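Local coordinates for protein sialidase B (Streptococcus pneumoniae serotype 4, PDB 4XJW) that cleaves terminal alpha-linked sialic acid residues from oligosaccharides, glycoproteins and glycolipids, as a bacterial exo-sialidase of glycoside hydrolase family 33 acting as an intramolecular trans-sialidase, at residues 330-335 with 347-352; 28-33 with 112-117; 567-572 with 588-593. The protein carries 1 engineered substitution. One frame throughout, in Å; residues are numbered along the deposited sequence.

Contact 1. Residues 330-335 with 347-352; sequences HYYLKL and VRENGV
Leu333 and Val347 bring the two backbones together: Val347 N donates to Leu333 O over 2.8 Å, and the touching parts of 330-335 and 347-352 run in roughly opposing directions, 146° apart. Strands 330-337 and 345-347 pair antiparallel in a curled sheet, and the contact lies where the second gives way to the 348-351 loop. Beyond the direct bond a single water takes over the pairing, accepting from Leu333 N and donating to Val347 O. Tyr332 turns toward 347-349 beside this water-mediated step. Its CG stands beside the backbone N, which brings CD1 close to Val347 O. Arg348 covers one ring face. Its chain bends at chi2 (-75°) and lays CD almost over the ring centre, a CH-pi contact of 3.9 Å from Arg348 CD to the Tyr332 centroid. Farther out, the guanidinium follows in a cation-pi interaction, Arg348 CZ lying 4.8 Å from the same Tyr332 centroid, with the two planes tilted against each other. At the far end of the ring, Tyr332 OH donates a short 2.5 Å bond to Glu349 OE2, on the syn side of a carboxylate turned 72° from the ring. Val347 sends CG2 the other way, against Leu335 CD1 at 3.6 Å and alongside Leu333 CB. The Leu333, Leu335 and Val347 side chains thus form an apolar patch, apart from the polar Tyr332, Arg348 and Glu349 group. Arg348 NH2 is committed to a salt bridge with Glu356, which helps place the arginine across the tyrosine. Held at its hydroxyl by a carboxylate and on one face by a cation, the Tyr332 ring is probably limited in both shift and rotation. With Tyr332 OH as donor to Glu349 OE2, the bond is consistent with an ionised carboxylate and would tend to stabilise it.

Contact 2. Residues 28-33 with 112-117; sequences SGESQT and SDSKDK
Ser31 points its hydroxyl at that of Ser114, OG to OG 2.6 Å, in a hydrogen bond for which either serine could supply the proton. Ser114 OG sits between its own backbone N and carbonyl carbon (chi1 59°), which turns it back toward the 28-33 segment. A water continues the polar chain, lying 2.9 Å from Ser31 OG and donating to Asp113 OD1, so it links two oxygens too far apart to bond directly (Ser31 OG to Asp113 OD1, 4.1 Å). The same Asp113 carboxylate oxygen receives weak bonds from the backbone N atoms of Lys115 and Asp116, drawing the turn in behind Ser114. Glu30 CB packs against Ser114, 3.5 Å from its CB.

Next to this cluster, Gln32 and Ser112 form an antiparallel hydrogen-bonded pair. Ser112 N meets Gln32 O at 2.8 Å, and Gln32 N returns a bond to Ser112 O. On the face that carries both side chains, a second water is gripped by three groups: it donates to Glu30 O and to Gln32 OE1, and accepts from Ser112 OG, giving polar atoms at the strand ends a common partner. The other end of the Gln32 amide turns back to Gly29, with NE2 3.2 Å from Gly29 O and above that carbonyl's plane. Gln32 NE2 also bonds to Asn174, beyond the end of strand 166-173.

The contact thus marks where strand 32-39 begins beside the end of strand 102-113, at the rim of an antiparallel sheet in the N-terminal, concanavalin-like domain. Strand 166-173 flanks 32-39 on its other edge, while the loop carrying Phe136 and Pro138 packs against Ser112, Ser114 and Glu30.

Contact 3. Residues 567-572 with 588-593; sequences KEAVIL and VGLVNK
Val570 and Gly589 form the central hydrogen-bonded pair of two antiparallel strands, exchanging two bonds of 2.8 Å: Val570 N to Gly589 O, and Gly589 N to Val570 O. A third bond, Val591 N to Glu568 O, carries the pairing on toward the strand end. Beyond it a water bridges the chains, accepting from Glu568 N and donating to Val591 O.

Ala569, Ile571, Val588 and Leu590 share one face. There Ala569 CB rests 4.0 Å from Leu590 CD2, and Ile571 CG1 lies loosely beside Val588 CG2. Val570 CG2 approaches Val591 CG2 on the other face, where Gly589 contributes no side chain.

At the open end, Lys567 runs across Leu590 at about a right angle, its CB 3.9 Å from Leu590 CB. Lys593, bent at chi2 and chi3 (-63° and -69°), curls back to Glu568, which reaches out with an extended chain. Lys593 NZ approaches Glu568 OE2 from above the carboxylate plane, 3.1 Å away, in a salt bridge. Lys559 holds the second oxygen, OE1, so the carboxylate is shared between two lysines.

Strands 569-575 and 584-592 are the inner pair of a four-stranded antiparallel sheet, a blade of the sialidase beta-propeller, flanked by 556-559 and 597-605. Trp600 and Leu509, the latter from the neighbouring sheet, pack on Val570.

How the contacts relate
The three contacts follow one another along the chain in the order 2, 1, 3 and do not touch. Contact 2 belongs to the N-terminal concanavalin-like domain, whereas contact 3 lies in a propeller blade; their centres are 56 Å apart, on opposite sides of the chain's centre. Contact 1, in a curled sheet between the first and second BNR repeats in sequence, is 63 Å from contact 2 and 47 Å from contact 3, centre to centre. All three are away from the residues probably responsible for catalysis and substrate binding, such as Asp232, Glu503 and Tyr615. Contact 3 comes nearest to the bound inhibitor: the Ile571 side chain, about 10 Å from it, touches Ile558, which lines the ligand pocket.

Contact 1. Residues 330-335 with 347-352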
ATOM      1  N   HIS A 330     -11.040  36.040  -2.706  1.00 45.73           N
ATOM      2  CA  HIS A 330     -10.831  35.287  -1.481  1.00 41.89           C
ATOM      3  C   HIS A 330     -11.764  34.087  -1.457  1.00 36.49           C
ATOM      4  O   HIS A 330     -12.908  34.180  -1.898  1.00 33.42           O
ATOM      5  CB  HIS A 330     -11.065  36.170  -0.256  1.00 40.95           C
ATOM      6  CG  HIS A 330     -10.182  37.373  -0.206  1.00 46.30           C
ATOM      7  ND1 HIS A 330      -8.975  37.387   0.460  1.00 46.97           N
ATOM      8  CD2 HIS A 330     -10.324  38.608  -0.748  1.00 47.32           C
ATOM      9  CE1 HIS A 330      -8.416  38.577   0.333  1.00 50.76           C
ATOM     10  NE2 HIS A 330      -9.216  39.335  -0.398  1.00 49.76           N
ATOM     11  N   TYR A 331     -11.268  32.963  -0.951  1.00 33.30           N
ATOM     12  CA  TYR A 331     -12.047  31.732  -0.930  1.00 28.47           C
ATOM     13  C   TYR A 331     -12.433  31.360   0.488  1.00 26.62           C
ATOM     14  O   TYR A 331     -11.583  31.272   1.373  1.00 30.56           O
ATOM     15  CB  TYR A 331     -11.259  30.601  -1.583  1.00 29.41           C
ATOM     16  CG  TYR A 331     -10.802  30.941  -2.977  1.00 35.11           C
ATOM     17  CD1 TYR A 331     -11.625  30.712  -4.073  1.00 30.23           C
ATOM     18  CD2 TYR A 331      -9.552  31.513  -3.199  1.00 39.85           C
ATOM     19  CE1 TYR A 331     -11.210  31.028  -5.356  1.00 39.90           C
ATOM     20  CE2 TYR A 331      -9.133  31.836  -4.474  1.00 43.26           C
ATOM     21  CZ  TYR A 331      -9.967  31.591  -5.548  1.00 42.85           C
ATOM     22  OH  TYR A 331      -9.545  31.909  -6.820  1.00 48.79           O
ATOM     23  N   TYR A 332     -13.728  31.155   0.702  1.00 23.37           N
ATOM     24  CA  TYR A 332     -14.227  30.827   2.026  1.00 26.06           C
ATOM     25  C   TYR A 332     -14.932  29.492   1.997  1.00 23.37           C
ATOM     26  O   TYR A 332     -15.761  29.242   1.125  1.00 20.68           O
ATOM     27  CB  TYR A 332     -15.177  31.916   2.524  1.00 25.09           C
ATOM     28  CG  TYR A 332     -14.503  33.253   2.672  1.00 27.71           C
ATOM     29  CD1 TYR A 332     -13.595  33.478   3.698  1.00 29.63           C
ATOM     30  CD2 TYR A 332     -14.766  34.289   1.786  1.00 32.09           C
ATOM     31  CE1 TYR A 332     -12.965  34.696   3.842  1.00 32.08           C
ATOM     32  CE2 TYR A 332     -14.138  35.518   1.924  1.00 37.24           C
ATOM     33  CZ  TYR A 332     -13.240  35.712   2.955  1.00 38.07           C
ATOM     34  OH  TYR A 332     -12.609  36.924   3.109  1.00 36.35           O
ATOM     35  N   LEU A 333     -14.586  28.638   2.955  1.00 23.34           N
ATOM     36  CA  LEU A 333     -15.174  27.311   3.072  1.00 20.45           C
ATOM     37  C   LEU A 333     -16.663  27.410   3.384  1.00 21.35           C
ATOM     38  O   LEU A 333     -17.053  28.084   4.342  1.00 25.17           O
ATOM     39  CB  LEU A 333     -14.454  26.533   4.174  1.00 25.31           C
ATOM     40  CG  LEU A 333     -14.823  25.063   4.375  1.00 18.06           C
ATOM     41  CD1 LEU A 333     -14.379  24.248   3.176  1.00 19.18           C
ATOM     42  CD2 LEU A 333     -14.181  24.534   5.661  1.00 20.26           C
ATOM     43  N   LYS A 334     -17.482  26.755   2.567  1.00 19.00           N
ATOM     44  CA  LYS A 334     -18.933  26.769   2.749  1.00 18.83           C
ATOM     45  C   LYS A 334     -19.334  25.715   3.763  1.00 22.19           C
ATOM     46  O   LYS A 334     -18.721  24.650   3.835  1.00 24.10           O
ATOM     47  CB  LYS A 334     -19.657  26.525   1.421  1.00 21.85           C
ATOM     48  CG  LYS A 334     -19.424  27.607   0.376  1.00 25.78           C
ATOM     49  CD  LYS A 334     -20.207  27.348  -0.895  1.00 26.57           C
ATOM     50  CE  LYS A 334     -19.682  26.131  -1.629  1.00 22.56           C
ATOM     51  NZ  LYS A 334     -20.451  25.850  -2.866  1.00 28.31           N
ATOM     52  N   LEU A 335     -20.354  26.023   4.559  1.00 20.51           N
ATOM     53  CA  LEU A 335     -20.881  25.066   5.523  1.00 20.80           C
ATOM     54  C   LEU A 335     -22.399  24.968   5.443  1.00 19.46           C
ATOM     55  O   LEU A 335     -23.086  25.953   5.165  1.00 20.14           O
ATOM     56  CB  LEU A 335     -20.492  25.451   6.948  1.00 20.09           C
ATOM     57  CG  LEU A 335     -19.013  25.438   7.332  1.00 20.75           C
ATOM     58  CD1 LEU A 335     -18.802  26.023   8.722  1.00 17.32           C
ATOM     59  CD2 LEU A 335     -18.456  24.028   7.250  1.00 17.96           C
ATOM     60  N   VAL A 347     -16.960  30.038   6.361  1.00 21.33           N
ATOM     61  CA  VAL A 347     -15.957  30.242   7.393  1.00 20.81           C
ATOM     62  C   VAL A 347     -15.118  31.439   6.964  1.00 25.91           C
ATOM     63  O   VAL A 347     -14.448  31.392   5.935  1.00 25.01           O
ATOM     64  CB  VAL A 347     -15.039  29.019   7.566  1.00 27.03           C
ATOM     65  CG1 VAL A 347     -14.145  29.204   8.761  1.00 20.61           C
ATOM     66  CG2 VAL A 347     -15.853  27.750   7.739  1.00 20.40           C
ATOM     67  N   ARG A 348     -15.167  32.514   7.741  1.00 23.26           N
ATOM     68  CA  ARG A 348     -14.440  33.732   7.391  1.00 26.65           C
ATOM     69  C   ARG A 348     -13.144  33.866   8.172  1.00 28.75           C
ATOM     70  O   ARG A 348     -12.684  32.913   8.801  1.00 27.64           O
ATOM     71  CB  ARG A 348     -15.307  34.956   7.646  1.00 29.02           C
ATOM     72  CG  ARG A 348     -16.662  34.895   6.982  1.00 30.42           C
ATOM     73  CD  ARG A 348     -16.586  35.135   5.490  1.00 31.30           C
ATOM     74  NE  ARG A 348     -17.913  35.417   4.954  1.00 38.20           N
ATOM     75  CZ  ARG A 348     -18.157  36.287   3.982  1.00 37.36           C
ATOM     76  NH1 ARG A 348     -17.159  36.959   3.428  1.00 39.02           N
ATOM     77  NH2 ARG A 348     -19.400  36.487   3.566  1.00 38.92           N
ATOM     78  N   GLU A 349     -12.566  35.065   8.127  1.00 31.08           N
ATOM     79  CA  GLU A 349     -11.346  35.371   8.867  1.00 33.41           C
ATOM     80  C   GLU A 349     -11.523  35.078  10.356  1.00 31.09           C
ATOM     81  O   GLU A 349     -12.613  35.256  10.905  1.00 34.11           O
ATOM     82  CB  GLU A 349     -10.935  36.833   8.659  1.00 38.02           C
ATOM     83  CG  GLU A 349     -10.348  37.139   7.281  1.00 31.36           C
ATOM     84  CD  GLU A 349     -11.405  37.286   6.194  1.00 40.90           C
ATOM     85  OE1 GLU A 349     -12.611  37.348   6.523  1.00 39.45           O
ATOM     86  OE2 GLU A 349     -11.020  37.344   5.007  1.00 42.50           O
ATOM     87  N   ASN A 350     -10.454  34.607  10.989  1.00 34.37           N
ATOM     88  CA  ASN A 350     -10.464  34.239  12.407  1.00 33.65           C
ATOM     89  C   ASN A 350     -11.409  33.087  12.748  1.00 33.67           C
ATOM     90  O   ASN A 350     -11.719  32.854  13.918  1.00 33.17           O
ATOM     91  CB  ASN A 350     -10.752  35.460  13.293  1.00 32.84           C
ATOM     92  CG  ASN A 350      -9.627  36.471  13.277  1.00 42.06           C
ATOM     93  OD1 ASN A 350      -8.452  36.107  13.293  1.00 44.43           O
ATOM     94  ND2 ASN A 350      -9.979  37.750  13.239  1.00 39.62           N
ATOM     95  N   GLY A 351     -11.865  32.375  11.723  1.00 28.42           N
ATOM     96  CA  GLY A 351     -12.660  31.180  11.921  1.00 26.72           C
ATOM     97  C   GLY A 351     -14.124  31.450  12.203  1.00 26.79           C
ATOM     98  O   GLY A 351     -14.870  30.538  12.552  1.00 26.34           O
ATOM     99  N   VAL A 352     -14.541  32.702  12.048  1.00 24.32           N
ATOM    100  CA  VAL A 352     -15.931  33.076  12.308  1.00 26.32           C
ATOM    101  C   VAL A 352     -16.888  32.466  11.291  1.00 21.89           C
ATOM    102  O   VAL A 352     -16.743  32.662  10.080  1.00 23.18           O
ATOM    103  CB  VAL A 352     -16.119  34.602  12.332  1.00 22.93           C
ATOM    104  CG1 VAL A 352     -17.591  34.960  12.499  1.00 31.34           C
ATOM    105  CG2 VAL A 352     -15.276  35.221  13.442  1.00 26.54           C
TER
HETATM  106  O   HOH W   1     -12.575  29.581   4.932  1.00 27.02           O

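Contact 2. Residues 28-33 with 112-117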
ATOM      1  N   SER A  28       3.156 -37.711  15.989  1.00 21.87           N
ATOM      2  CA  SER A  28       2.541 -38.054  17.263  1.00 18.93           C
ATOM      3  C   SER A  28       1.742 -36.889  17.830  1.00 17.41           C
ATOM      4  O   SER A  28       2.214 -35.751  17.830  1.00 17.38           O
ATOM      5  CB  SER A  28       3.631 -38.459  18.256  1.00 20.21           C
ATOM      6  OG  SER A  28       4.412 -39.513  17.739  1.00 28.94           O
ATOM      7  N   GLY A  29       0.543 -37.174  18.332  1.00 17.46           N
ATOM      8  CA  GLY A  29      -0.272 -36.137  18.924  1.00 16.48           C
ATOM      9  C   GLY A  29      -0.963 -35.356  17.827  1.00 17.46           C
ATOM     10  O   GLY A  29      -0.748 -35.611  16.633  1.00 18.14           O
ATOM     11  N   GLU A  30      -1.780 -34.392  18.231  1.00 18.96           N
ATOM     12  CA  GLU A  30      -2.665 -33.717  17.292  1.00 17.91           C
ATOM     13  C   GLU A  30      -2.186 -32.341  16.847  1.00 19.61           C
ATOM     14  O   GLU A  30      -2.840 -31.691  16.021  1.00 20.65           O
ATOM     15  CB  GLU A  30      -4.069 -33.617  17.881  1.00 22.65           C
ATOM     16  CG  GLU A  30      -4.763 -34.961  18.047  1.00 26.88           C
ATOM     17  CD  GLU A  30      -6.049 -34.835  18.830  1.00 32.74           C
ATOM     18  OE1 GLU A  30      -6.107 -33.952  19.710  1.00 42.60           O
ATOM     19  OE2 GLU A  30      -6.993 -35.605  18.559  1.00 40.06           O
ATOM     20  N   SER A  31      -1.055 -31.901  17.382  1.00 19.11           N
ATOM     21  CA  SER A  31      -0.502 -30.603  17.020  1.00 16.55           C
ATOM     22  C   SER A  31       0.859 -30.741  16.358  1.00 17.26           C
ATOM     23  O   SER A  31       1.723 -31.481  16.837  1.00 18.11           O
ATOM     24  CB  SER A  31      -0.424 -29.692  18.247  1.00 18.81           C
ATOM     25  OG  SER A  31      -1.716 -29.411  18.742  1.00 19.17           O
ATOM     26  N   GLN A  32       1.060 -30.010  15.266  1.00 16.35           N
ATOM     27  CA  GLN A  32       2.318 -30.072  14.527  1.00 15.12           C
ATOM     28  C   GLN A  32       2.724 -28.698  14.020  1.00 15.61           C
ATOM     29  O   GLN A  32       1.883 -27.828  13.795  1.00 17.41           O
ATOM     30  CB  GLN A  32       2.219 -31.040  13.339  1.00 13.95           C
ATOM     31  CG  GLN A  32       2.528 -32.507  13.663  1.00 15.92           C
ATOM     32  CD  GLN A  32       1.387 -33.225  14.367  1.00 20.19           C
ATOM     33  OE1 GLN A  32       0.213 -32.912  14.157  1.00 15.72           O
ATOM     34  NE2 GLN A  32       1.731 -34.203  15.207  1.00 17.54           N
ATOM     35  N   THR A  33       4.024 -28.515  13.844  1.00 14.91           N
ATOM     36  CA  THR A  33       4.547 -27.319  13.208  1.00 13.35           C
ATOM     37  C   THR A  33       5.497 -27.762  12.120  1.00 17.03           C
ATOM     38  O   THR A  33       6.341 -28.630  12.349  1.00 16.61           O
ATOM     39  CB  THR A  33       5.282 -26.435  14.222  1.00 13.80           C
ATOM     40  OG1 THR A  33       4.337 -25.962  15.184  1.00 16.48           O
ATOM     41  CG2 THR A  33       5.935 -25.245  13.539  1.00 17.09           C
ATOM     42  N   SER A 112      -0.237 -26.102  13.222  1.00 14.73           N
ATOM     43  CA  SER A 112      -1.507 -26.811  13.316  1.00 12.48           C
ATOM     44  C   SER A 112      -1.788 -27.086  14.798  1.00 15.51           C
ATOM     45  O   SER A 112      -1.183 -27.973  15.399  1.00 18.96           O
ATOM     46  CB  SER A 112      -1.426 -28.116  12.510  1.00 15.68           C
ATOM     47  OG  SER A 112      -2.646 -28.826  12.509  1.00 16.81           O
ATOM     48  N   ASP A 113      -2.706 -26.312  15.372  1.00 15.86           N
ATOM     49  CA  ASP A 113      -2.870 -26.231  16.821  1.00 17.11           C
ATOM     50  C   ASP A 113      -4.189 -26.855  17.264  1.00 18.95           C
ATOM     51  O   ASP A 113      -5.254 -26.248  17.128  1.00 18.97           O
ATOM     52  CB  ASP A 113      -2.812 -24.760  17.250  1.00 17.59           C
ATOM     53  CG  ASP A 113      -2.771 -24.579  18.759  1.00 24.44           C
ATOM     54  OD1 ASP A 113      -2.997 -25.560  19.494  1.00 23.45           O
ATOM     55  OD2 ASP A 113      -2.520 -23.440  19.200  1.00 28.97           O
ATOM     56  N   SER A 114      -4.114 -28.067  17.808  1.00 21.67           N
ATOM     57  CA  SER A 114      -5.313 -28.793  18.217  1.00 19.79           C
ATOM     58  C   SER A 114      -6.061 -28.170  19.400  1.00 21.45           C
ATOM     59  O   SER A 114      -7.293 -28.179  19.435  1.00 23.65           O
ATOM     60  CB  SER A 114      -5.004 -30.273  18.482  1.00 21.88           C
ATOM     61  OG  SER A 114      -4.021 -30.456  19.482  1.00 23.77           O
ATOM     62  N   LYS A 115      -5.327 -27.614  20.356  1.00 23.46           N
ATOM     63  CA  LYS A 115      -5.985 -27.037  21.528  1.00 29.16           C
ATOM     64  C   LYS A 115      -6.770 -25.761  21.204  1.00 27.71           C
ATOM     65  O   LYS A 115      -7.845 -25.544  21.760  1.00 30.98           O
ATOM     66  CB  LYS A 115      -4.994 -26.807  22.666  1.00 30.56           C
ATOM     67  CG  LYS A 115      -4.533 -28.096  23.337  1.00 36.52           C
ATOM     68  CD  LYS A 115      -4.825 -28.084  24.833  1.00 48.78           C
ATOM     69  CE  LYS A 115      -3.795 -28.907  25.610  1.00 51.76           C
ATOM     70  NZ  LYS A 115      -4.063 -28.936  27.079  1.00 46.58           N
ATOM     71  N   ASP A 116      -6.248 -24.929  20.304  1.00 24.88           N
ATOM     72  CA  ASP A 116      -6.974 -23.723  19.892  1.00 26.10           C
ATOM     73  C   ASP A 116      -7.746 -23.924  18.593  1.00 21.41           C
ATOM     74  O   ASP A 116      -8.406 -22.994  18.100  1.00 20.24           O
ATOM     75  CB  ASP A 116      -6.048 -22.509  19.767  1.00 23.42           C
ATOM     76  CG  ASP A 116      -5.605 -21.976  21.113  1.00 34.74           C
ATOM     77  OD1 ASP A 116      -6.075 -22.509  22.143  1.00 33.59           O
ATOM     78  OD2 ASP A 116      -4.792 -21.021  21.141  1.00 34.91           O
ATOM     79  N   LYS A 117      -7.654 -25.137  18.047  1.00 17.91           N
ATOM     80  CA  LYS A 117      -8.345 -25.514  16.813  1.00 19.77           C
ATOM     81  C   LYS A 117      -8.050 -24.539  15.694  1.00 16.36           C
ATOM     82  O   LYS A 117      -8.946 -24.171  14.929  1.00 19.66           O
ATOM     83  CB  LYS A 117      -9.859 -25.576  17.018  1.00 19.93           C
ATOM     84  CG  LYS A 117     -10.311 -26.566  18.071  1.00 26.19           C
ATOM     85  CD  LYS A 117     -11.828 -26.651  18.066  1.00 27.41           C
ATOM     86  CE  LYS A 117     -12.319 -27.902  18.751  1.00 35.09           C
ATOM     87  NZ  LYS A 117     -13.774 -28.110  18.498  1.00 40.26           N
TER
HETATM   88  O   HOH W   2      -1.953 -31.221  13.530  1.00 15.49           O
HETATM   89  O   HOH W   3      -1.672 -27.446  20.843  1.00 32.15           O

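Contact 3. Residues 567-572 with 588-593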
ATOM      1  N   LYS A 567      26.958   9.134 -18.347  1.00 21.66           N
ATOM      2  CA  LYS A 567      25.796   9.939 -18.715  1.00 22.90           C
ATOM      3  C   LYS A 567      24.889  10.195 -17.515  1.00 15.87           C
ATOM      4  O   LYS A 567      24.934   9.467 -16.521  1.00 19.67           O
ATOM      5  CB  LYS A 567      25.003   9.257 -19.838  1.00 22.50           C
ATOM      6  CG  LYS A 567      25.857   8.874 -21.045  1.00 26.86           C
ATOM      7  CD  LYS A 567      25.023   8.685 -22.302  1.00 29.11           C
ATOM      8  CE  LYS A 567      24.693  10.020 -22.945  1.00 34.25           C
ATOM      9  NZ  LYS A 567      23.816   9.858 -24.133  1.00 38.06           N
ATOM     10  N   GLU A 568      24.086  11.247 -17.599  1.00 17.54           N
ATOM     11  CA  GLU A 568      23.143  11.541 -16.530  1.00 17.71           C
ATOM     12  C   GLU A 568      22.005  10.543 -16.632  1.00 17.65           C
ATOM     13  O   GLU A 568      21.644  10.103 -17.731  1.00 18.94           O
ATOM     14  CB  GLU A 568      22.636  12.968 -16.633  1.00 21.87           C
ATOM     15  CG  GLU A 568      23.770  13.982 -16.519  1.00 27.57           C
ATOM     16  CD  GLU A 568      23.306  15.415 -16.663  1.00 35.43           C
ATOM     17  OE1 GLU A 568      22.104  15.676 -16.446  1.00 35.26           O
ATOM     18  OE2 GLU A 568      24.148  16.282 -16.990  1.00 42.10           O
ATOM     19  N   ALA A 569      21.432  10.191 -15.486  1.00 16.85           N
ATOM     20  CA  ALA A 569      20.522   9.054 -15.443  1.00 14.39           C
ATOM     21  C   ALA A 569      19.214   9.340 -14.714  1.00 13.04           C
ATOM     22  O   ALA A 569      19.195  10.035 -13.693  1.00 14.87           O
ATOM     23  CB  ALA A 569      21.222   7.861 -14.831  1.00 17.59           C
ATOM     24  N   VAL A 570      18.136   8.771 -15.252  1.00 14.12           N
ATOM     25  CA  VAL A 570      16.820   8.798 -14.635  1.00 12.59           C
ATOM     26  C   VAL A 570      16.439   7.357 -14.315  1.00 12.54           C
ATOM     27  O   VAL A 570      16.776   6.444 -15.072  1.00 15.66           O
ATOM     28  CB  VAL A 570      15.804   9.432 -15.593  1.00 16.04           C
ATOM     29  CG1 VAL A 570      14.368   9.192 -15.152  1.00 14.88           C
ATOM     30  CG2 VAL A 570      16.092  10.911 -15.715  1.00 13.28           C
ATOM     31  N   ILE A 571      15.780   7.134 -13.180  1.00  9.50           N
ATOM     32  CA  ILE A 571      15.320   5.792 -12.845  1.00 12.87           C
ATOM     33  C   ILE A 571      13.807   5.792 -12.638  1.00 12.09           C
ATOM     34  O   ILE A 571      13.273   6.617 -11.893  1.00 11.84           O
ATOM     35  CB  ILE A 571      16.038   5.215 -11.616  1.00 11.70           C
ATOM     36  CG1 ILE A 571      17.554   5.292 -11.821  1.00 13.07           C
ATOM     37  CG2 ILE A 571      15.595   3.776 -11.367  1.00 14.22           C
ATOM     38  CD1 ILE A 571      18.362   4.932 -10.591  1.00 15.22           C
ATOM     39  N   LEU A 572      13.121   4.889 -13.338  1.00 11.59           N
ATOM     40  CA  LEU A 572      11.682   4.726 -13.207  1.00 12.13           C
ATOM     41  C   LEU A 572      11.369   3.424 -12.464  1.00 10.14           C
ATOM     42  O   LEU A 572      12.071   2.428 -12.627  1.00 12.66           O
ATOM     43  CB  LEU A 572      11.037   4.670 -14.594  1.00 12.07           C
ATOM     44  CG  LEU A 572      11.164   5.830 -15.570  1.00 12.47           C
ATOM     45  CD1 LEU A 572      10.295   5.537 -16.801  1.00 15.11           C
ATOM     46  CD2 LEU A 572      10.751   7.154 -14.949  1.00 15.78           C
ATOM     47  N   VAL A 588      16.465   2.029 -15.919  1.00 14.89           N
ATOM     48  CA  VAL A 588      17.462   3.093 -15.912  1.00 14.63           C
ATOM     49  C   VAL A 588      17.592   3.710 -17.302  1.00 16.75           C
ATOM     50  O   VAL A 588      17.859   2.999 -18.272  1.00 16.09           O
ATOM     51  CB  VAL A 588      18.838   2.566 -15.468  1.00 13.60           C
ATOM     52  CG1 VAL A 588      19.859   3.694 -15.453  1.00 16.59           C
ATOM     53  CG2 VAL A 588      18.759   1.901 -14.093  1.00 14.61           C
ATOM     54  N   GLY A 589      17.381   5.020 -17.396  1.00 17.10           N
ATOM     55  CA  GLY A 589      17.520   5.725 -18.661  1.00 14.71           C
ATOM     56  C   GLY A 589      18.653   6.733 -18.625  1.00 19.01           C
ATOM     57  O   GLY A 589      18.839   7.433 -17.625  1.00 16.44           O
ATOM     58  N   LEU A 590      19.412   6.811 -19.716  1.00 18.92           N
ATOM     59  CA  LEU A 590      20.511   7.772 -19.814  1.00 16.49           C
ATOM     60  C   LEU A 590      20.102   8.938 -20.706  1.00 17.94           C
ATOM     61  O   LEU A 590      19.502   8.733 -21.772  1.00 17.54           O
ATOM     62  CB  LEU A 590      21.758   7.100 -20.381  1.00 18.15           C
ATOM     63  CG  LEU A 590      22.187   5.800 -19.707  1.00 21.10           C
ATOM     64  CD1 LEU A 590      23.506   5.304 -20.266  1.00 26.97           C
ATOM     65  CD2 LEU A 590      22.274   5.977 -18.201  1.00 18.36           C
ATOM     66  N   VAL A 591      20.413  10.155 -20.270  1.00 18.05           N
ATOM     67  CA  VAL A 591      19.992  11.357 -20.977  1.00 20.21           C
ATOM     68  C   VAL A 591      20.958  11.723 -22.101  1.00 23.23           C
ATOM     69  O   VAL A 591      22.173  11.792 -21.896  1.00 25.96           O
ATOM     70  CB  VAL A 591      19.844  12.563 -20.016  1.00 23.48           C
ATOM     71  CG1 VAL A 591      19.412  13.807 -20.777  1.00 30.03           C
ATOM     72  CG2 VAL A 591      18.848  12.242 -18.910  1.00 20.26           C
ATOM     73  N   ASN A 592      20.397  11.932 -23.286  1.00 24.84           N
ATOM     74  CA  ASN A 592      21.126  12.477 -24.420  1.00 29.64           C
ATOM     75  C   ASN A 592      21.127  13.998 -24.290  1.00 33.22           C
ATOM     76  O   ASN A 592      20.085  14.637 -24.445  1.00 36.97           O
ATOM     77  CB  ASN A 592      20.448  12.044 -25.723  1.00 32.13           C
ATOM     78  CG  ASN A 592      21.249  12.415 -26.960  1.00 41.38           C
ATOM     79  OD1 ASN A 592      22.150  13.249 -26.905  1.00 38.81           O
ATOM     80  ND2 ASN A 592      20.917  11.792 -28.086  1.00 40.09           N
ATOM     81  N   LYS A 593      22.292  14.575 -24.001  1.00 29.95           N
ATOM     82  CA  LYS A 593      22.397  16.015 -23.754  1.00 29.33           C
ATOM     83  C   LYS A 593      22.053  16.866 -24.980  1.00 33.87           C
ATOM     84  O   LYS A 593      21.826  18.068 -24.866  1.00 36.07           O
ATOM     85  CB  LYS A 593      23.792  16.371 -23.239  1.00 32.63           C
ATOM     86  CG  LYS A 593      24.175  15.666 -21.949  1.00 36.31           C
ATOM     87  CD  LYS A 593      23.255  16.056 -20.792  1.00 39.45           C
ATOM     88  CE  LYS A 593      23.470  17.500 -20.365  1.00 39.10           C
ATOM     89  NZ  LYS A 593      22.661  17.861 -19.158  1.00 38.46           N
TER
HETATM   90  O   HOH W   4      23.891  12.759 -20.074  1.00 25.45           O